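Local coordinates for SusD-like protein BACOVA_02651 (Bacteroides ovatus, PDB 5E75) that binds polysaccharide at the surface of a gut bacterium and probably captures xyloglucan before its transport into the periplasm for degradation, at residues T261-T273 with Y321-P335. Numbering follows the deposited sequence.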
ATOM      1  N   THR A 261       2.617  14.012  -5.536  1.00 10.96           N
ATOM      2  CA  THR A 261       1.722  14.761  -6.408  1.00 12.91           C
ATOM      3  C   THR A 261       0.245  14.366  -6.332  1.00 16.02           C
ATOM      4  O   THR A 261      -0.552  14.829  -7.150  1.00 17.63           O
ATOM      5  CB  THR A 261       2.187  14.699  -7.880  1.00 15.94           C
ATOM      6  OG1 THR A 261       2.264  13.344  -8.319  1.00 16.71           O
ATOM      7  CG2 THR A 261       3.528  15.315  -8.020  1.00 15.79           C
ATOM      8  N   LEU A 262      -0.133  13.581  -5.332  1.00 11.38           N
ATOM      9  CA  LEU A 262      -1.482  13.014  -5.248  1.00 12.07           C
ATOM     10  C   LEU A 262      -2.542  13.936  -4.659  1.00 13.60           C
ATOM     11  O   LEU A 262      -3.720  13.603  -4.748  1.00 12.87           O
ATOM     12  CB  LEU A 262      -1.447  11.740  -4.420  1.00 14.56           C
ATOM     13  CG  LEU A 262      -0.737  10.540  -5.062  1.00 14.42           C
ATOM     14  CD1 LEU A 262      -0.654   9.396  -4.054  1.00 16.68           C
ATOM     15  CD2 LEU A 262      -1.420  10.111  -6.365  1.00 15.66           C
ATOM     16  N   LEU A 263      -2.147  15.057  -4.056  1.00 11.59           N
ATOM     17  CA  LEU A 263      -3.059  15.893  -3.255  1.00 13.25           C
ATOM     18  C   LEU A 263      -4.371  16.190  -3.973  1.00 12.92           C
ATOM     19  O   LEU A 263      -5.466  15.994  -3.425  1.00 13.53           O
ATOM     20  CB  LEU A 263      -2.349  17.200  -2.844  1.00 14.81           C
ATOM     21  CG  LEU A 263      -2.918  18.182  -1.795  1.00 18.32           C
ATOM     22  CD1 LEU A 263      -4.022  19.070  -2.341  1.00 19.88           C
ATOM     23  CD2 LEU A 263      -3.402  17.440  -0.575  1.00 19.73           C
ATOM     24  N   SER A 264      -4.265  16.667  -5.204  1.00 12.36           N
ATOM     25  CA  SER A 264      -5.426  17.162  -5.922  1.00 14.19           C
ATOM     26  C   SER A 264      -6.328  16.038  -6.436  1.00 14.92           C
ATOM     27  O   SER A 264      -7.534  16.241  -6.643  1.00 15.46           O
ATOM     28  CB  SER A 264      -4.968  18.060  -7.070  1.00 13.65           C
ATOM     29  OG  SER A 264      -4.274  19.194  -6.574  1.00 15.07           O
ATOM     30  N   ASP A 265      -5.764  14.851  -6.629  1.00 14.14           N
ATOM     31  CA  ASP A 265      -6.536  13.702  -7.087  1.00 14.78           C
ATOM     32  C   ASP A 265      -7.266  12.989  -5.944  1.00 13.72           C
ATOM     33  O   ASP A 265      -8.179  12.215  -6.200  1.00 14.62           O
ATOM     34  CB  ASP A 265      -5.639  12.722  -7.838  1.00 16.51           C
ATOM     35  CG  ASP A 265      -5.263  13.230  -9.230  1.00 19.41           C
ATOM     36  OD1 ASP A 265      -6.143  13.269 -10.112  1.00 26.89           O
ATOM     37  OD2 ASP A 265      -4.098  13.585  -9.442  1.00 25.93           O
ATOM     38  N   LEU A 266      -6.862  13.263  -4.706  1.00 10.10           N
ATOM     39  CA  LEU A 266      -7.481  12.661  -3.524  1.00 10.21           C
ATOM     40  C   LEU A 266      -8.508  13.591  -2.874  1.00 11.29           C
ATOM     41  O   LEU A 266      -9.551  13.143  -2.405  1.00 11.09           O
ATOM     42  CB  LEU A 266      -6.421  12.289  -2.490  1.00 10.68           C
ATOM     43  CG  LEU A 266      -5.347  11.278  -2.924  1.00 10.59           C
ATOM     44  CD1 LEU A 266      -4.349  11.061  -1.797  1.00 12.58           C
ATOM     45  CD2 LEU A 266      -5.973   9.962  -3.351  1.00 12.36           C
ATOM     46  N   ALA A 267      -8.222  14.891  -2.863  1.00 11.88           N
ATOM     47  CA  ALA A 267      -9.073  15.867  -2.185  1.00 10.74           C
ATOM     48  C   ALA A 267     -10.300  16.243  -3.026  1.00 12.77           C
ATOM     49  O   ALA A 267     -10.172  16.592  -4.188  1.00 11.54           O
ATOM     50  CB  ALA A 267      -8.264  17.130  -1.812  1.00 11.78           C
ATOM     51  N   PHE A 268     -11.477  16.176  -2.410  1.00 11.56           N
ATOM     52  CA  PHE A 268     -12.751  16.331  -3.119  1.00 10.54           C
ATOM     53  C   PHE A 268     -13.205  17.789  -3.252  1.00 11.56           C
ATOM     54  O   PHE A 268     -14.041  18.098  -4.110  1.00 13.85           O
ATOM     55  CB  PHE A 268     -13.862  15.525  -2.418  1.00 11.28           C
ATOM     56  CG  PHE A 268     -14.446  16.200  -1.209  1.00  9.52           C
ATOM     57  CD1 PHE A 268     -13.786  16.189   0.011  1.00 10.53           C
ATOM     58  CD2 PHE A 268     -15.674  16.834  -1.288  1.00 10.82           C
ATOM     59  CE1 PHE A 268     -14.343  16.802   1.130  1.00 11.81           C
ATOM     60  CE2 PHE A 268     -16.227  17.448  -0.180  1.00 11.66           C
ATOM     61  CZ  PHE A 268     -15.557  17.434   1.030  1.00 12.39           C
ATOM     62  N   SER A 269     -12.668  18.662  -2.412  1.00 10.49           N
ATOM     63  CA  SER A 269     -13.131  20.045  -2.351  1.00 10.61           C
ATOM     64  C   SER A 269     -12.100  20.971  -1.737  1.00 12.87           C
ATOM     65  O   SER A 269     -11.387  20.598  -0.801  1.00 11.50           O
ATOM     66  CB  SER A 269     -14.391  20.135  -1.508  1.00 13.48           C
ATOM     67  OG  SER A 269     -14.724  21.505  -1.280  1.00 13.43           O
ATOM     68  N   THR A 270     -12.047  22.199  -2.243  1.00 12.56           N
ATOM     69  CA  THR A 270     -11.167  23.208  -1.676  1.00 12.41           C
ATOM     70  C   THR A 270     -11.483  23.512  -0.217  1.00 11.16           C
ATOM     71  O   THR A 270     -10.654  24.088   0.489  1.00 13.57           O
ATOM     72  CB  THR A 270     -11.223  24.515  -2.476  1.00 13.23           C
ATOM     73  OG1 THR A 270     -12.581  24.995  -2.493  1.00 13.42           O
ATOM     74  CG2 THR A 270     -10.759  24.290  -3.884  1.00 15.72           C
ATOM     75  N   GLU A 271     -12.654  23.102   0.257  1.00 12.14           N
ATOM     76  CA  GLU A 271     -13.000  23.325   1.650  1.00 13.34           C
ATOM     77  C   GLU A 271     -12.113  22.529   2.619  1.00 14.71           C
ATOM     78  O   GLU A 271     -12.065  22.854   3.806  1.00 16.28           O
ATOM     79  CB  GLU A 271     -14.477  23.008   1.891  1.00 15.46           C
ATOM     80  CG  GLU A 271     -14.832  21.529   1.901  1.00 16.03           C
ATOM     81  CD  GLU A 271     -16.310  21.258   1.603  1.00 17.04           C
ATOM     82  OE1 GLU A 271     -16.772  21.591   0.485  1.00 20.29           O
ATOM     83  OE2 GLU A 271     -17.018  20.705   2.473  1.00 17.71           O
ATOM     84  N   VAL A 272     -11.423  21.499   2.117  1.00 12.48           N
ATOM     85  CA  VAL A 272     -10.495  20.714   2.948  1.00 11.47           C
ATOM     86  C   VAL A 272      -9.047  20.808   2.470  1.00 13.90           C
ATOM     87  O   VAL A 272      -8.205  20.009   2.868  1.00 13.83           O
ATOM     88  CB  VAL A 272     -10.933  19.224   3.083  1.00 12.23           C
ATOM     89  CG1 VAL A 272     -12.271  19.151   3.817  1.00 10.10           C
ATOM     90  CG2 VAL A 272     -11.000  18.526   1.724  1.00 11.31           C
ATOM     91  N   THR A 273      -8.757  21.797   1.628  1.00 11.60           N
ATOM     92  CA  THR A 273      -7.392  22.044   1.177  1.00 11.75           C
ATOM     93  C   THR A 273      -6.972  23.502   1.365  1.00 12.13           C
ATOM     94  O   THR A 273      -5.954  23.921   0.816  1.00 13.51           O
ATOM     95  CB  THR A 273      -7.226  21.750  -0.319  1.00 11.90           C
ATOM     96  OG1 THR A 273      -8.040  22.682  -1.040  1.00 12.10           O
ATOM     97  CG2 THR A 273      -7.620  20.327  -0.667  1.00 12.74           C
ATOM     98  N   TYR A 321     -13.416  21.240  11.127  1.00 13.08           N
ATOM     99  CA  TYR A 321     -14.199  20.991   9.929  1.00 12.04           C
ATOM    100  C   TYR A 321     -15.216  19.882  10.148  1.00 11.74           C
ATOM    101  O   TYR A 321     -14.889  18.810  10.678  1.00 12.70           O
ATOM    102  CB  TYR A 321     -13.282  20.566   8.769  1.00 13.48           C
ATOM    103  CG  TYR A 321     -14.026  20.134   7.524  1.00 11.35           C
ATOM    104  CD1 TYR A 321     -14.597  21.061   6.676  1.00 12.35           C
ATOM    105  CD2 TYR A 321     -14.172  18.797   7.208  1.00 13.10           C
ATOM    106  CE1 TYR A 321     -15.291  20.659   5.550  1.00 13.80           C
ATOM    107  CE2 TYR A 321     -14.847  18.394   6.097  1.00 11.11           C
ATOM    108  CZ  TYR A 321     -15.416  19.316   5.266  1.00 12.36           C
ATOM    109  OH  TYR A 321     -16.095  18.886   4.154  1.00 15.14           O
ATOM    110  N   THR A 322     -16.449  20.132   9.718  1.00 12.51           N
ATOM    111  CA  THR A 322     -17.489  19.126   9.697  1.00 11.98           C
ATOM    112  C   THR A 322     -17.866  18.863   8.250  1.00 11.63           C
ATOM    113  O   THR A 322     -18.200  19.785   7.512  1.00 13.77           O
ATOM    114  CB  THR A 322     -18.742  19.610  10.440  1.00 12.92           C
ATOM    115  OG1 THR A 322     -18.410  19.877  11.804  1.00 15.86           O
ATOM    116  CG2 THR A 322     -19.832  18.572  10.393  1.00 14.72           C
ATOM    117  N   TYR A 323     -17.829  17.600   7.837  1.00 11.59           N
ATOM    118  CA  TYR A 323     -18.291  17.238   6.508  1.00 11.67           C
ATOM    119  C   TYR A 323     -19.812  17.240   6.479  1.00 13.13           C
ATOM    120  O   TYR A 323     -20.450  16.555   7.274  1.00 13.52           O
ATOM    121  CB  TYR A 323     -17.758  15.855   6.112  1.00 11.75           C
ATOM    122  CG  TYR A 323     -18.289  15.359   4.786  1.00 10.59           C
ATOM    123  CD1 TYR A 323     -17.899  15.952   3.595  1.00 11.16           C
ATOM    124  CD2 TYR A 323     -19.169  14.291   4.722  1.00  9.97           C
ATOM    125  CE1 TYR A 323     -18.399  15.499   2.375  1.00 11.46           C
ATOM    126  CE2 TYR A 323     -19.643  13.824   3.522  1.00 10.28           C
ATOM    127  CZ  TYR A 323     -19.265  14.429   2.348  1.00 10.04           C
ATOM    128  OH  TYR A 323     -19.759  13.970   1.156  1.00 11.77           O
ATOM    129  N   LYS A 324     -20.386  17.997   5.552  1.00 12.11           N
ATOM    130  CA  LYS A 324     -21.843  18.176   5.510  1.00 13.11           C
ATOM    131  C   LYS A 324     -22.466  17.622   4.239  1.00 16.48           C
ATOM    132  O   LYS A 324     -23.674  17.774   4.011  1.00 16.17           O
ATOM    133  CB  LYS A 324     -22.188  19.661   5.669  1.00 16.87           C
ATOM    134  CG  LYS A 324     -21.801  20.172   7.040  1.00 18.29           C
ATOM    135  CD  LYS A 324     -21.968  21.670   7.165  1.00 29.11           C
ATOM    136  CE  LYS A 324     -21.535  22.140   8.540  1.00 36.42           C
ATOM    137  NZ  LYS A 324     -21.797  23.589   8.742  1.00 49.76           N
ATOM    138  N   GLY A 325     -21.662  16.975   3.407  1.00 12.69           N
ATOM    139  CA  GLY A 325     -22.172  16.280   2.240  1.00 12.85           C
ATOM    140  C   GLY A 325     -22.813  14.953   2.597  1.00 11.91           C
ATOM    141  O   GLY A 325     -22.959  14.620   3.777  1.00 15.29           O
ATOM    142  N   THR A 326     -23.143  14.172   1.577  1.00 13.18           N
ATOM    143  CA  THR A 326     -23.818  12.889   1.768  1.00 13.53           C
ATOM    144  C   THR A 326     -23.135  11.775   1.000  1.00 13.25           C
ATOM    145  O   THR A 326     -23.744  10.777   0.670  1.00 13.66           O
ATOM    146  CB  THR A 326     -25.306  12.951   1.351  1.00 16.95           C
ATOM    147  OG1 THR A 326     -25.412  13.235  -0.044  1.00 21.90           O
ATOM    148  CG2 THR A 326     -26.028  14.031   2.139  1.00 20.84           C
ATOM    149  N   ALA A 327     -21.856  11.967   0.722  1.00 11.71           N
ATOM    150  CA  ALA A 327     -21.038  10.961   0.054  1.00 11.81           C
ATOM    151  C   ALA A 327     -19.943  10.455   1.008  1.00 11.07           C
ATOM    152  O   ALA A 327     -20.142  10.421   2.227  1.00 12.72           O
ATOM    153  CB  ALA A 327     -20.484  11.527  -1.222  1.00 12.32           C
ATOM    154  N   SER A 328     -18.804  10.029   0.469  1.00 10.25           N
ATOM    155  CA  SER A 328     -17.777   9.406   1.292  1.00 10.28           C
ATOM    156  C   SER A 328     -16.381   9.721   0.741  1.00 10.17           C
ATOM    157  O   SER A 328     -15.577   8.817   0.497  1.00  9.80           O
ATOM    158  CB  SER A 328     -18.030   7.897   1.406  1.00  9.82           C
ATOM    159  OG  SER A 328     -18.281   7.317   0.143  1.00 10.11           O
ATOM    160  N   PRO A 329     -16.070  11.008   0.547  1.00  9.15           N
ATOM    161  CA  PRO A 329     -14.775  11.335  -0.048  1.00 10.10           C
ATOM    162  C   PRO A 329     -13.597  10.956   0.856  1.00  9.43           C
ATOM    163  O   PRO A 329     -13.729  10.746   2.070  1.00  9.14           O
ATOM    164  CB  PRO A 329     -14.872  12.847  -0.274  1.00  9.56           C
ATOM    165  CG  PRO A 329     -15.903  13.349   0.717  1.00 11.05           C
ATOM    166  CD  PRO A 329     -16.873  12.212   0.863  1.00  8.75           C
ATOM    167  N   ILE A 330     -12.433  10.881   0.234  1.00  9.72           N
ATOM    168  CA  ILE A 330     -11.227  10.438   0.907  1.00  9.15           C
ATOM    169  C   ILE A 330     -10.785  11.457   1.974  1.00  9.11           C
ATOM    170  O   ILE A 330     -10.694  12.657   1.706  1.00 10.12           O
ATOM    171  CB  ILE A 330     -10.097  10.205  -0.122  1.00  9.52           C
ATOM    172  CG1 ILE A 330     -10.472   9.107  -1.131  1.00 10.60           C
ATOM    173  CG2 ILE A 330      -8.785   9.871   0.577  1.00  9.47           C
ATOM    174  CD1 ILE A 330      -9.579   9.070  -2.347  1.00 13.29           C
ATOM    175  N   LYS A 331     -10.462  10.963   3.171  1.00  8.93           N
ATOM    176  CA  LYS A 331      -9.775  11.748   4.197  1.00  8.08           C
ATOM    177  C   LYS A 331      -8.291  11.393   4.305  1.00  9.21           C
ATOM    178  O   LYS A 331      -7.448  12.275   4.438  1.00  9.35           O
ATOM    179  CB  LYS A 331     -10.445  11.591   5.570  1.00 10.20           C
ATOM    180  CG  LYS A 331      -9.619  12.175   6.755  1.00  9.27           C
ATOM    181  CD  LYS A 331      -9.428  13.681   6.675  1.00  9.78           C
ATOM    182  CE  LYS A 331      -8.275  14.153   7.557  1.00 11.74           C
ATOM    183  NZ  LYS A 331      -6.969  13.724   7.000  1.00 10.90           N
ATOM    184  N   LYS A 332      -7.949  10.111   4.261  1.00  8.40           N
ATOM    185  CA  LYS A 332      -6.552   9.710   4.361  1.00  8.76           C
ATOM    186  C   LYS A 332      -5.762  10.118   3.134  1.00  7.99           C
ATOM    187  O   LYS A 332      -6.083   9.703   2.028  1.00  9.83           O
ATOM    188  CB  LYS A 332      -6.444   8.211   4.570  1.00  8.13           C
ATOM    189  CG  LYS A 332      -5.036   7.768   4.921  1.00  9.27           C
ATOM    190  CD  LYS A 332      -4.930   6.261   5.194  1.00  9.26           C
ATOM    191  CE  LYS A 332      -5.688   5.816   6.430  1.00  8.62           C
ATOM    192  NZ  LYS A 332      -5.597   4.320   6.609  1.00  9.21           N
ATOM    193  N   GLY A 333      -4.719  10.926   3.335  1.00  8.48           N
ATOM    194  CA  GLY A 333      -3.992  11.538   2.234  1.00  9.69           C
ATOM    195  C   GLY A 333      -4.429  12.967   1.941  1.00  8.74           C
ATOM    196  O   GLY A 333      -3.874  13.606   1.042  1.00 10.22           O
ATOM    197  N   VAL A 334      -5.402  13.470   2.695  1.00  9.20           N
ATOM    198  CA  VAL A 334      -5.944  14.817   2.523  1.00  9.24           C
ATOM    199  C   VAL A 334      -5.680  15.511   3.860  1.00  9.36           C
ATOM    200  O   VAL A 334      -6.478  15.417   4.798  1.00 10.49           O
ATOM    201  CB  VAL A 334      -7.447  14.738   2.176  1.00  9.12           C
ATOM    202  CG1 VAL A 334      -8.075  16.134   2.104  1.00 11.09           C
ATOM    203  CG2 VAL A 334      -7.624  14.020   0.867  1.00  9.65           C
ATOM    204  N   PRO A 335      -4.535  16.194   3.972  1.00 11.01           N
ATOM    205  CA  PRO A 335      -4.066  16.656   5.283  1.00 11.20           C
ATOM    206  C   PRO A 335      -4.575  18.037   5.697  1.00 10.99           C
ATOM    207  O   PRO A 335      -4.167  18.557   6.746  1.00 10.60           O
ATOM    208  CB  PRO A 335      -2.556  16.684   5.100  1.00 12.91           C
ATOM    209  CG  PRO A 335      -2.382  17.081   3.682  1.00 12.89           C
ATOM    210  CD  PRO A 335      -3.499  16.368   2.938  1.00 11.49           C
TER
HETATM  211  O   HOH W   1     -12.293  11.845  -2.566  1.00 11.42           O
HETATM  212  O   HOH W   2     -11.354  14.049  -0.464  1.00 11.55           O
HETATM  213  O   HOH W   3     -19.376  19.695   3.221  1.00 18.96           O
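Phe-268 and Tyr-321 come from opposite directions, Phe-268 with CG between its backbone N and carbonyl carbon (chi1 80°), Tyr-321 with CG anti to its N (chi1 173°). Tyr-321 OH thus arrives at the rim of the Phe-268 ring, near its plane, 3.5 Å from CZ. Pro-329 covers one face of that ring, its CG standing 3.7 Å from the centroid in a CH-pi contact, and Ser-269 CB lies against the opposite face. Tyr-323 turns its edge to Phe-268 in an offset edge-to-face pair, planes 80° apart. The Tyr-321 hydroxyl donates to Glu-271 OE2 over 2.6 Å, on the anti side but tilted out of the plane of a carboxylate whose other oxygen, OE1, accepts from Ser-269 OG. A water links OE2 to Lys-324 N; the hydroxyls of Tyr-321 and Ser-269 and this water all grip the carboxylate at the exposed end of the contact, while an ST turn, Glu-271 N donating to Ser-269 OG, positions that hydroxyl. Val-272 CG1 sits over a face of the Tyr-321 ring, 3.6 Å from its centroid, while CG2 packs on Val-334 CG1. Farther in, Leu-266 CD2 touches Ile-330 CD1 at 3.8 Å, and Leu-266 CD1 reaches Gly-333 in the type II turn from Lys-331 to Val-334. Two waters bridge Leu-266 O to the backbone of Ile-330, one to N and the other to O, joining the two segments, between which no direct backbone hydrogen bond forms. Leu-263 CD2 against Pro-335 CD, 3.7 Å apart, ends the apolar row. In this SusD-family protein the contact joins short helix 263-266 and its following loop to strand 321-322 and the long connection after it; that strand pairs antiparallel with 310-311, Pro-329 leans on Asn-283 of strand 283-284, and Leu-262 packs on helix 40-46.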